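Local coordinates for beta-galactosidase (Bacillus circulans, PDB 4MAD), which probably hydrolyses terminal non-reducing beta-D-galactose residues from beta-D-galactosides, as a retaining glycosidase of family 35 built on a (beta/alpha)8 barrel, at residues A[40-45]-A[111-116]; A[67-72]-A[119-124]; A[306-311]-A[457-462]. One frame throughout, in Å; residues are numbered along the deposited sequence.

Contact 1 of 3, residues A[40-45]-A[111-116]; sequences YFRTVP and AEWEFG
The first torsions bring the rings of Phe-41 and Trp-113 together: CG of Phe-41 sits between its own backbone N and carbonyl carbon (chi1 45°), while CG of Trp-113 lies opposite its N (chi1 -175°). The rings form an edge-to-face pair. The Phe-41 edge is directed at the face of the indole's six-membered ring, with centroids 4.6 Å apart, planes inclined at 59° and Phe-41 CD1 3.5 Å from Trp-113 CH2. Arg-42, extended from CG to NE, runs past the same indole in the opposite sense. Its guanidinium stands nearly upright to the ring plane, and one face of it receives the indole rim, CE3 of Trp-113 being 3.7 Å from NH2 of Arg-42. That NH2 donates to the carbonyl O of Ala-111 at 3.2 Å, from above the carbonyl plane. A second hydrogen bond joins it to Asn-292, and Trp-113 NE1 bonds to Asn-70. Neighbouring Glu-112 bonds to Tyr-313 and lines the pocket holding a 2-(2-methoxyethoxy)ethanol molecule, near Glu-247, the predicted nucleophile. The two loops follow barrel strands 34-38 and 100-104, and strand 62-66, which separates these in the barrel, touches Ala-111 through Tyr-66, while Leu-71 of helix 69-72 packs on Phe-41.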
loop_
_atom_site.group_PDB
_atom_site.type_symbol
_atom_site.label_atom_id
_atom_site.label_comp_id
_atom_site.label_asym_id
_atom_site.label_seq_id
_atom_site.Cartn_x
_atom_site.Cartn_y
_atom_site.Cartn_z
ATOM N N TYR A 40 5.574 -5.807 7.419
ATOM C CA TYR A 40 6.998 -5.625 7.273
ATOM C C TYR A 40 7.277 -4.594 6.176
ATOM O O TYR A 40 8.232 -3.906 6.224
ATOM C CB TYR A 40 7.739 -6.941 6.997
ATOM C CG TYR A 40 7.191 -7.699 5.854
ATOM C CD1 TYR A 40 7.789 -7.659 4.639
ATOM C CD2 TYR A 40 6.096 -8.448 5.998
ATOM C CE1 TYR A 40 7.252 -8.318 3.562
ATOM C CE2 TYR A 40 5.557 -9.140 4.931
ATOM C CZ TYR A 40 6.129 -9.054 3.692
ATOM O OH TYR A 40 5.613 -9.709 2.639
ATOM N N PHE A 41 6.396 -4.548 5.197
ATOM C CA PHE A 41 6.645 -3.814 3.958
ATOM C C PHE A 41 6.364 -2.356 4.107
ATOM O O PHE A 41 6.537 -1.612 3.195
ATOM C CB PHE A 41 5.918 -4.407 2.785
ATOM C CG PHE A 41 4.476 -4.773 3.037
ATOM C CD1 PHE A 41 3.483 -3.869 2.792
ATOM C CD2 PHE A 41 4.117 -6.014 3.501
ATOM C CE1 PHE A 41 2.214 -4.222 2.940
ATOM C CE2 PHE A 41 2.841 -6.329 3.674
ATOM C CZ PHE A 41 1.896 -5.429 3.401
ATOM N N ARG A 42 5.946 -1.991 5.294
ATOM C CA ARG A 42 5.588 -0.624 5.586
ATOM C C ARG A 42 6.519 0.133 6.566
ATOM O O ARG A 42 6.270 1.231 6.867
ATOM C CB ARG A 42 4.145 -0.555 6.015
ATOM C CG ARG A 42 3.203 -0.635 4.852
ATOM C CD ARG A 42 1.750 -0.724 5.235
ATOM N NE ARG A 42 0.859 -0.208 4.226
ATOM C CZ ARG A 42 -0.276 -0.767 3.828
ATOM N NH1 ARG A 42 -0.694 -1.869 4.385
ATOM N NH2 ARG A 42 -1.007 -0.168 2.910
ATOM N N THR A 43 7.585 -0.516 7.032
ATOM C CA THR A 43 8.578 0.122 7.874
ATOM C C THR A 43 9.975 -0.301 7.409
ATOM O O THR A 43 10.148 -1.385 7.062
ATOM C CB THR A 43 8.325 -0.229 9.337
ATOM O OG1 THR A 43 7.099 0.359 9.740
ATOM C CG2 THR A 43 9.464 0.226 10.197
ATOM N N VAL A 44 10.935 0.585 7.409
ATOM C CA VAL A 44 12.272 0.177 6.964
ATOM C C VAL A 44 12.833 -0.880 7.914
ATOM O O VAL A 44 12.592 -0.809 9.074
ATOM C CB VAL A 44 13.286 1.360 6.902
ATOM C CG1 VAL A 44 12.934 2.292 5.784
ATOM C CG2 VAL A 44 13.342 2.075 8.224
ATOM N N PRO A 45 13.636 -1.814 7.419
ATOM C CA PRO A 45 14.064 -2.946 8.233
ATOM C C PRO A 45 14.869 -2.592 9.474
ATOM O O PRO A 45 14.786 -3.245 10.467
ATOM C CB PRO A 45 14.895 -3.788 7.277
ATOM C CG PRO A 45 14.931 -3.117 6.067
ATOM C CD PRO A 45 13.986 -2.020 6.025
ATOM N N ALA A 111 -5.829 -4.429 2.099
ATOM C CA ALA A 111 -4.920 -3.692 2.983
ATOM C C ALA A 111 -4.635 -2.222 2.637
ATOM O O ALA A 111 -3.910 -1.548 3.369
ATOM C CB ALA A 111 -3.606 -4.458 3.136
ATOM N N GLU A 112 -5.192 -1.724 1.539
ATOM C CA GLU A 112 -4.962 -0.356 1.138
ATOM C C GLU A 112 -3.598 -0.251 0.457
ATOM O O GLU A 112 -2.931 0.700 0.633
ATOM C CB GLU A 112 -5.033 0.580 2.333
ATOM C CG GLU A 112 -6.398 0.863 2.833
ATOM C CD GLU A 112 -6.938 -0.221 3.696
ATOM O OE1 GLU A 112 -6.397 -0.471 4.728
ATOM O OE2 GLU A 112 -7.942 -0.779 3.400
ATOM N N TRP A 113 -3.229 -1.289 -0.262
ATOM C CA TRP A 113 -1.933 -1.473 -0.898
ATOM C C TRP A 113 -2.121 -1.731 -2.389
ATOM O O TRP A 113 -3.051 -2.350 -2.758
ATOM C CB TRP A 113 -1.243 -2.696 -0.274
ATOM C CG TRP A 113 0.124 -3.000 -0.680
ATOM C CD1 TRP A 113 0.522 -4.000 -1.506
ATOM C CD2 TRP A 113 1.315 -2.379 -0.231
ATOM N NE1 TRP A 113 1.843 -4.012 -1.641
ATOM C CE2 TRP A 113 2.373 -3.008 -0.892
ATOM C CE3 TRP A 113 1.600 -1.310 0.600
ATOM C CZ2 TRP A 113 3.680 -2.636 -0.691
ATOM C CZ3 TRP A 113 2.892 -0.943 0.757
ATOM C CH2 TRP A 113 3.913 -1.612 0.146
ATOM N N GLU A 114 -1.157 -1.343 -3.201
ATOM C CA GLU A 114 -1.352 -1.341 -4.634
ATOM C C GLU A 114 -1.913 -2.692 -5.092
ATOM O O GLU A 114 -1.359 -3.690 -4.818
ATOM C CB GLU A 114 0.002 -1.119 -5.322
ATOM C CG GLU A 114 0.066 -0.031 -6.341
ATOM C CD GLU A 114 -0.333 -0.459 -7.730
ATOM O OE1 GLU A 114 -0.722 0.404 -8.499
ATOM O OE2 GLU A 114 -0.243 -1.634 -7.987
ATOM N N PHE A 115 -3.053 -2.636 -5.754
ATOM C CA PHE A 115 -3.653 -3.782 -6.452
ATOM C C PHE A 115 -3.975 -4.896 -5.456
ATOM O O PHE A 115 -4.071 -6.027 -5.772
ATOM C CB PHE A 115 -2.754 -4.268 -7.600
ATOM C CG PHE A 115 -3.463 -5.109 -8.703
ATOM C CD1 PHE A 115 -4.793 -5.306 -8.716
ATOM C CD2 PHE A 115 -2.741 -5.634 -9.771
ATOM C CE1 PHE A 115 -5.386 -6.043 -9.746
ATOM C CE2 PHE A 115 -3.333 -6.387 -10.752
ATOM C CZ PHE A 115 -4.616 -6.588 -10.743
ATOM N N GLY A 116 -4.117 -4.479 -4.229
ATOM C CA GLY A 116 -4.385 -5.401 -3.179
ATOM C C GLY A 116 -3.292 -6.470 -3.052
ATOM O O GLY A 116 -3.568 -7.512 -2.609
#

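Contact 2 of 3, residues A[67-72]-A[119-124]; sequences VAWNLH and PYWLLT
Pro-119 presses its ring against the indole of Trp-69, the two side chains crossing at about a right angle. CG of Pro-119 sits 3.6 Å from the centroid of the five-membered ring and only 3° off its normal, the geometry of a CH-pi contact, while CD reaches 3.5 Å from CD2 of Trp-69. With its CB over a face of Trp-121, the pyrrolidine is wedged into the cleft between the two indoles. Leu-122 CD1 comes obliquely to the far end of the six-membered ring, 3.9 Å from CZ3 of Trp-69, on the same side of the indole as the proline. Trp-69 CG is opposite the backbone N (chi1 -178°), which carries the indole out from helix 69-72 to these partners; its NE1 bonds to Glu-73. This short helix follows barrel strand 62-66, and the 3-10 turn at 120-122 belongs to the long connection from strand 100-104 to helix 135-152, so the packing joins successive strand-to-helix connections of the (beta/alpha)8 fold. Were Trp-69 replaced by alanine, Pro-119 and Leu-122 would probably lose the flat surface they pack on, and Glu-73 its indole N-H. CB of Asn-70 lies 3.7 Å from CA of Pro-119.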
loop_
_atom_site.group_PDB
_atom_site.type_symbol
_atom_site.label_atom_id
_atom_site.label_comp_id
_atom_site.label_asym_id
_atom_site.label_seq_id
_atom_site.Cartn_x
_atom_site.Cartn_y
_atom_site.Cartn_z
ATOM N N VAL A 67 1.333 -10.764 3.664
ATOM C CA VAL A 67 2.446 -10.935 2.737
ATOM C C VAL A 67 2.103 -10.301 1.399
ATOM O O VAL A 67 1.132 -10.635 0.862
ATOM C CB VAL A 67 2.738 -12.411 2.423
ATOM C CG1 VAL A 67 3.898 -12.505 1.569
ATOM C CG2 VAL A 67 2.944 -13.227 3.695
ATOM N N ALA A 68 2.964 -9.444 0.868
ATOM C CA ALA A 68 2.671 -8.672 -0.303
ATOM C C ALA A 68 3.276 -9.355 -1.539
ATOM O O ALA A 68 4.417 -9.237 -1.792
ATOM C CB ALA A 68 3.230 -7.302 -0.143
ATOM N N TRP A 69 2.456 -10.032 -2.308
ATOM C CA TRP A 69 2.935 -10.771 -3.454
ATOM C C TRP A 69 3.655 -9.863 -4.437
ATOM O O TRP A 69 4.690 -10.165 -4.847
ATOM C CB TRP A 69 1.738 -11.442 -4.142
ATOM C CG TRP A 69 2.014 -12.312 -5.331
ATOM C CD1 TRP A 69 3.206 -12.611 -5.877
ATOM C CD2 TRP A 69 1.032 -12.970 -6.141
ATOM N NE1 TRP A 69 3.042 -13.442 -6.960
ATOM C CE2 TRP A 69 1.709 -13.672 -7.134
ATOM C CE3 TRP A 69 -0.345 -13.056 -6.100
ATOM C CZ2 TRP A 69 1.045 -14.427 -8.071
ATOM C CZ3 TRP A 69 -0.996 -13.825 -7.048
ATOM C CH2 TRP A 69 -0.300 -14.490 -8.001
ATOM N N ASN A 70 3.086 -8.700 -4.727
ATOM C CA ASN A 70 3.698 -7.769 -5.662
ATOM C C ASN A 70 5.118 -7.378 -5.225
ATOM O O ASN A 70 5.959 -7.144 -6.030
ATOM C CB ASN A 70 2.813 -6.541 -5.987
ATOM C CG ASN A 70 2.367 -5.749 -4.747
ATOM O OD1 ASN A 70 2.722 -6.042 -3.693
ATOM N ND2 ASN A 70 1.564 -4.725 -4.965
ATOM N N LEU A 71 5.360 -7.311 -3.927
ATOM C CA LEU A 71 6.690 -7.035 -3.470
ATOM C C LEU A 71 7.643 -8.183 -3.778
ATOM O O LEU A 71 8.699 -7.977 -4.227
ATOM C CB LEU A 71 6.698 -6.684 -2.010
ATOM C CG LEU A 71 7.801 -5.789 -1.460
ATOM C CD1 LEU A 71 7.785 -4.494 -2.154
ATOM C CD2 LEU A 71 7.600 -5.577 0.007
ATOM N N HIS A 72 7.218 -9.378 -3.499
ATOM C CA HIS A 72 7.965 -10.599 -3.741
ATOM C C HIS A 72 8.168 -11.115 -5.169
ATOM O O HIS A 72 9.084 -11.849 -5.376
ATOM C CB HIS A 72 7.467 -11.693 -2.850
ATOM C CG HIS A 72 7.515 -11.301 -1.414
ATOM N ND1 HIS A 72 8.692 -10.976 -0.797
ATOM C CD2 HIS A 72 6.545 -11.077 -0.504
ATOM C CE1 HIS A 72 8.447 -10.615 0.441
ATOM N NE2 HIS A 72 7.154 -10.667 0.648
ATOM N N PRO A 119 0.512 -8.583 -8.198
ATOM C CA PRO A 119 1.485 -8.008 -9.118
ATOM C C PRO A 119 0.836 -7.451 -10.344
ATOM O O PRO A 119 -0.062 -8.039 -10.763
ATOM C CB PRO A 119 2.326 -9.206 -9.530
ATOM C CG PRO A 119 2.053 -10.234 -8.550
ATOM C CD PRO A 119 0.709 -10.016 -8.024
ATOM N N TYR A 120 1.384 -6.418 -10.940
ATOM C CA TYR A 120 0.771 -5.679 -12.024
ATOM C C TYR A 120 0.605 -6.647 -13.191
ATOM O O TYR A 120 -0.291 -6.542 -13.926
ATOM C CB TYR A 120 1.609 -4.475 -12.437
ATOM C CG TYR A 120 2.734 -4.859 -13.313
ATOM C CD1 TYR A 120 2.647 -4.717 -14.670
ATOM C CD2 TYR A 120 3.871 -5.420 -12.810
ATOM C CE1 TYR A 120 3.661 -5.097 -15.487
ATOM C CE2 TYR A 120 4.891 -5.802 -13.650
ATOM C CZ TYR A 120 4.774 -5.639 -14.989
ATOM O OH TYR A 120 5.791 -6.030 -15.776
ATOM N N TRP A 121 1.516 -7.583 -13.298
ATOM C CA TRP A 121 1.578 -8.488 -14.419
ATOM C C TRP A 121 0.481 -9.520 -14.521
ATOM O O TRP A 121 0.379 -10.151 -15.533
ATOM C CB TRP A 121 2.961 -9.111 -14.632
ATOM C CG TRP A 121 3.452 -9.823 -13.541
ATOM C CD1 TRP A 121 4.261 -9.362 -12.631
ATOM C CD2 TRP A 121 3.143 -11.145 -13.179
ATOM N NE1 TRP A 121 4.525 -10.285 -11.708
ATOM C CE2 TRP A 121 3.837 -11.416 -12.016
ATOM C CE3 TRP A 121 2.359 -12.133 -13.732
ATOM C CZ2 TRP A 121 3.774 -12.632 -11.387
ATOM C CZ3 TRP A 121 2.279 -13.313 -13.117
ATOM C CH2 TRP A 121 2.974 -13.570 -11.941
ATOM N N LEU A 122 -0.307 -9.676 -13.476
ATOM C CA LEU A 122 -1.481 -10.483 -13.591
ATOM C C LEU A 122 -2.383 -9.902 -14.664
ATOM O O LEU A 122 -3.048 -10.606 -15.339
ATOM C CB LEU A 122 -2.248 -10.563 -12.280
ATOM C CG LEU A 122 -1.551 -11.344 -11.179
ATOM C CD1 LEU A 122 -2.349 -11.521 -9.891
ATOM C CD2 LEU A 122 -1.024 -12.603 -11.660
ATOM N N LEU A 123 -2.400 -8.601 -14.781
ATOM C CA LEU A 123 -3.344 -7.958 -15.670
ATOM C C LEU A 123 -3.185 -8.376 -17.154
ATOM O O LEU A 123 -4.089 -8.226 -17.925
ATOM C CB LEU A 123 -3.325 -6.459 -15.508
ATOM C CG LEU A 123 -4.046 -5.980 -14.264
ATOM C CD1 LEU A 123 -3.649 -4.613 -13.901
ATOM C CD2 LEU A 123 -5.509 -6.074 -14.404
ATOM N N THR A 124 -2.035 -8.878 -17.518
ATOM C CA THR A 124 -1.788 -9.213 -18.907
ATOM C C THR A 124 -1.794 -10.728 -19.178
ATOM O O THR A 124 -1.426 -11.163 -20.223
ATOM C CB THR A 124 -0.523 -8.560 -19.411
ATOM O OG1 THR A 124 0.588 -9.019 -18.660
ATOM C CG2 THR A 124 -0.659 -7.065 -19.285
#

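Contact 3 of 3, residues A[306-311]-A[457-462]; sequences YQPTIT and ENMGRI
Among the polar interactions, Tyr-306 OH donates to the carbonyl O of Gly-460 at 2.6 Å. The hydroxyl comes in the carbonyl plane toward a lone pair, at 127° to the C=O; the acceptor in turn lies at the phenol's edge, near the ring plane. Lys-472 supplies this same oxygen with a second hydrogen bond, so two donors grip it. Inside 457-462, OD1 of Asn-458 accepts from N of Gly-460 at 2.8 Å, closing an Asx turn just before the carbonyl that Tyr-306 uses. The glycine fits both geometry and space: at its backbone angles a side chain would clash with the carbonyl oxygen of the residue before, and a CB would point at the tyrosine. In the fold, strand 306-308 pairs with strand 299-301 in a small antiparallel hairpin of the family 35 barrel part, whereas 457-462 continues from strand 449-457 of the first all-beta domain, so the contact ties catalytic barrel to accessory beta domain. The apolar contacts flank the ring at its edge. Tyr-306 CG lies opposite its backbone N (chi1 163°), carrying the ring between Met-459 and Ile-462: CE2 of Tyr-306 is 4.0 Å from CB of Met-459, and its CD1 is 4.1 Å from CG1 of Ile-462. Pro-308 adds a looser touch, its CG 4.2 Å from CE of Met-459, whose chain is bent at chi3 (75°).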
loop_
_atom_site.group_PDB
_atom_site.type_symbol
_atom_site.label_atom_id
_atom_site.label_comp_id
_atom_site.label_asym_id
_atom_site.label_seq_id
_atom_site.Cartn_x
_atom_site.Cartn_y
_atom_site.Cartn_z
ATOM N N TYR A 306 -13.011 7.256 -8.061
ATOM C CA TYR A 306 -11.759 6.604 -7.766
ATOM C C TYR A 306 -11.117 7.399 -6.632
ATOM O O TYR A 306 -11.101 8.591 -6.675
ATOM C CB TYR A 306 -10.862 6.584 -9.010
ATOM C CG TYR A 306 -9.408 6.302 -8.710
ATOM C CD1 TYR A 306 -8.953 5.020 -8.521
ATOM C CD2 TYR A 306 -8.506 7.304 -8.584
ATOM C CE1 TYR A 306 -7.657 4.760 -8.224
ATOM C CE2 TYR A 306 -7.200 7.051 -8.283
ATOM C CZ TYR A 306 -6.776 5.770 -8.088
ATOM O OH TYR A 306 -5.488 5.487 -7.782
ATOM N N GLN A 307 -10.634 6.726 -5.602
ATOM C CA GLN A 307 -10.127 7.397 -4.409
ATOM C C GLN A 307 -8.768 6.831 -3.980
ATOM O O GLN A 307 -8.682 5.769 -3.506
ATOM C CB GLN A 307 -11.117 7.242 -3.264
ATOM C CG GLN A 307 -12.538 7.464 -3.588
ATOM C CD GLN A 307 -13.505 6.901 -2.530
ATOM O OE1 GLN A 307 -13.556 5.745 -2.280
ATOM N NE2 GLN A 307 -14.265 7.763 -1.948
ATOM N N PRO A 308 -7.735 7.585 -4.203
ATOM C CA PRO A 308 -6.397 7.089 -3.986
ATOM C C PRO A 308 -6.040 7.261 -2.520
ATOM O O PRO A 308 -6.322 8.276 -1.961
ATOM C CB PRO A 308 -5.556 7.977 -4.890
ATOM C CG PRO A 308 -6.338 9.155 -5.045
ATOM C CD PRO A 308 -7.731 8.772 -5.036
ATOM N N THR A 309 -5.462 6.241 -1.929
ATOM C CA THR A 309 -5.020 6.287 -0.565
ATOM C C THR A 309 -3.706 7.068 -0.481
ATOM O O THR A 309 -2.959 7.033 -1.392
ATOM C CB THR A 309 -4.861 4.861 -0.025
ATOM O OG1 THR A 309 -6.141 4.248 0.092
ATOM C CG2 THR A 309 -4.163 4.861 1.327
ATOM N N ILE A 310 -3.491 7.774 0.612
ATOM C CA ILE A 310 -2.357 8.641 0.759
ATOM C C ILE A 310 -1.063 7.881 1.072
ATOM O O ILE A 310 -1.067 6.738 1.304
ATOM C CB ILE A 310 -2.555 9.715 1.864
ATOM C CG1 ILE A 310 -2.691 9.096 3.233
ATOM C CG2 ILE A 310 -3.783 10.594 1.573
ATOM C CD1 ILE A 310 -2.735 10.140 4.324
ATOM N N THR A 311 0.042 8.596 1.072
ATOM C CA THR A 311 1.317 7.997 1.395
ATOM C C THR A 311 1.456 7.465 2.842
ATOM O O THR A 311 1.839 6.368 3.040
ATOM C CB THR A 311 2.460 9.008 1.168
ATOM O OG1 THR A 311 2.436 9.420 -0.158
ATOM C CG2 THR A 311 3.797 8.353 1.514
ATOM N N GLU A 457 -0.375 9.525 -14.853
ATOM C CA GLU A 457 0.001 9.020 -13.578
ATOM C C GLU A 457 -0.908 7.861 -13.178
ATOM O O GLU A 457 -2.073 7.997 -13.184
ATOM C CB GLU A 457 -0.073 10.077 -12.490
ATOM C CG GLU A 457 0.523 9.633 -11.205
ATOM C CD GLU A 457 0.453 10.692 -10.078
ATOM O OE1 GLU A 457 -0.091 11.753 -10.296
ATOM O OE2 GLU A 457 0.945 10.433 -8.996
ATOM N N ASN A 458 -0.295 6.740 -12.806
ATOM C CA ASN A 458 -0.949 5.637 -12.139
ATOM C C ASN A 458 -0.929 6.068 -10.684
ATOM O O ASN A 458 0.087 6.031 -10.075
ATOM C CB ASN A 458 -0.106 4.347 -12.216
ATOM C CG ASN A 458 -0.558 3.236 -11.257
ATOM O OD1 ASN A 458 -1.398 3.392 -10.456
ATOM N ND2 ASN A 458 0.116 2.134 -11.316
ATOM N N MET A 459 -2.079 6.444 -10.163
ATOM C CA MET A 459 -2.206 6.972 -8.816
ATOM C C MET A 459 -2.416 5.897 -7.741
ATOM O O MET A 459 -2.650 6.198 -6.623
ATOM C CB MET A 459 -3.318 8.004 -8.771
ATOM C CG MET A 459 -3.106 9.183 -9.651
ATOM S SD MET A 459 -4.452 10.363 -9.607
ATOM C CE MET A 459 -4.166 11.093 -8.082
ATOM N N GLY A 460 -2.346 4.661 -8.193
ATOM C CA GLY A 460 -2.551 3.467 -7.421
ATOM C C GLY A 460 -3.693 2.536 -7.765
ATOM O O GLY A 460 -4.778 2.981 -7.911
ATOM N N ARG A 461 -3.370 1.262 -7.913
ATOM C CA ARG A 461 -4.350 0.287 -8.302
ATOM C C ARG A 461 -5.305 -0.023 -7.170
ATOM O O ARG A 461 -4.896 -0.252 -6.103
ATOM C CB ARG A 461 -3.727 -1.002 -8.847
ATOM C CG ARG A 461 -3.018 -0.874 -10.167
ATOM C CD ARG A 461 -2.714 -2.172 -10.907
ATOM N NE ARG A 461 -1.993 -1.888 -12.133
ATOM C CZ ARG A 461 -0.744 -1.515 -12.143
ATOM N NH1 ARG A 461 -0.079 -1.454 -11.010
ATOM N NH2 ARG A 461 -0.151 -1.241 -13.259
ATOM N N ILE A 462 -6.577 -0.036 -7.500
ATOM C CA ILE A 462 -7.661 -0.333 -6.620
ATOM C C ILE A 462 -7.442 -1.679 -5.942
ATOM O O ILE A 462 -6.986 -2.585 -6.508
ATOM C CB ILE A 462 -8.999 -0.362 -7.384
ATOM C CG1 ILE A 462 -9.397 1.054 -7.723
ATOM C CG2 ILE A 462 -10.089 -0.976 -6.569
ATOM C CD1 ILE A 462 -10.354 1.175 -8.813
#

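Overall arrangement
All three contacts are buried, yet they differ in place and chemistry. Contacts 1 and 2 lie wholly in the barrel part and share the connection between strand 100-104 and helix 135-152. Contact 1, nearest the chain's centre and bordering the ligand pocket, mixes aromatic packing with an arginine-to-carbonyl hydrogen bond; contact 2, its centre about 12 Å from that of the chain, is apolar across its segments. Contact 3 alone joins the barrel to the all-beta domain, and its key link is a phenol-to-carbonyl bond. They touch each other: Asn-70 connects contacts 1 and 2, Arg-461 bridges to Glu-114 between contacts 1 and 3, and Leu-123 packs on Arg-461 between contacts 2 and 3.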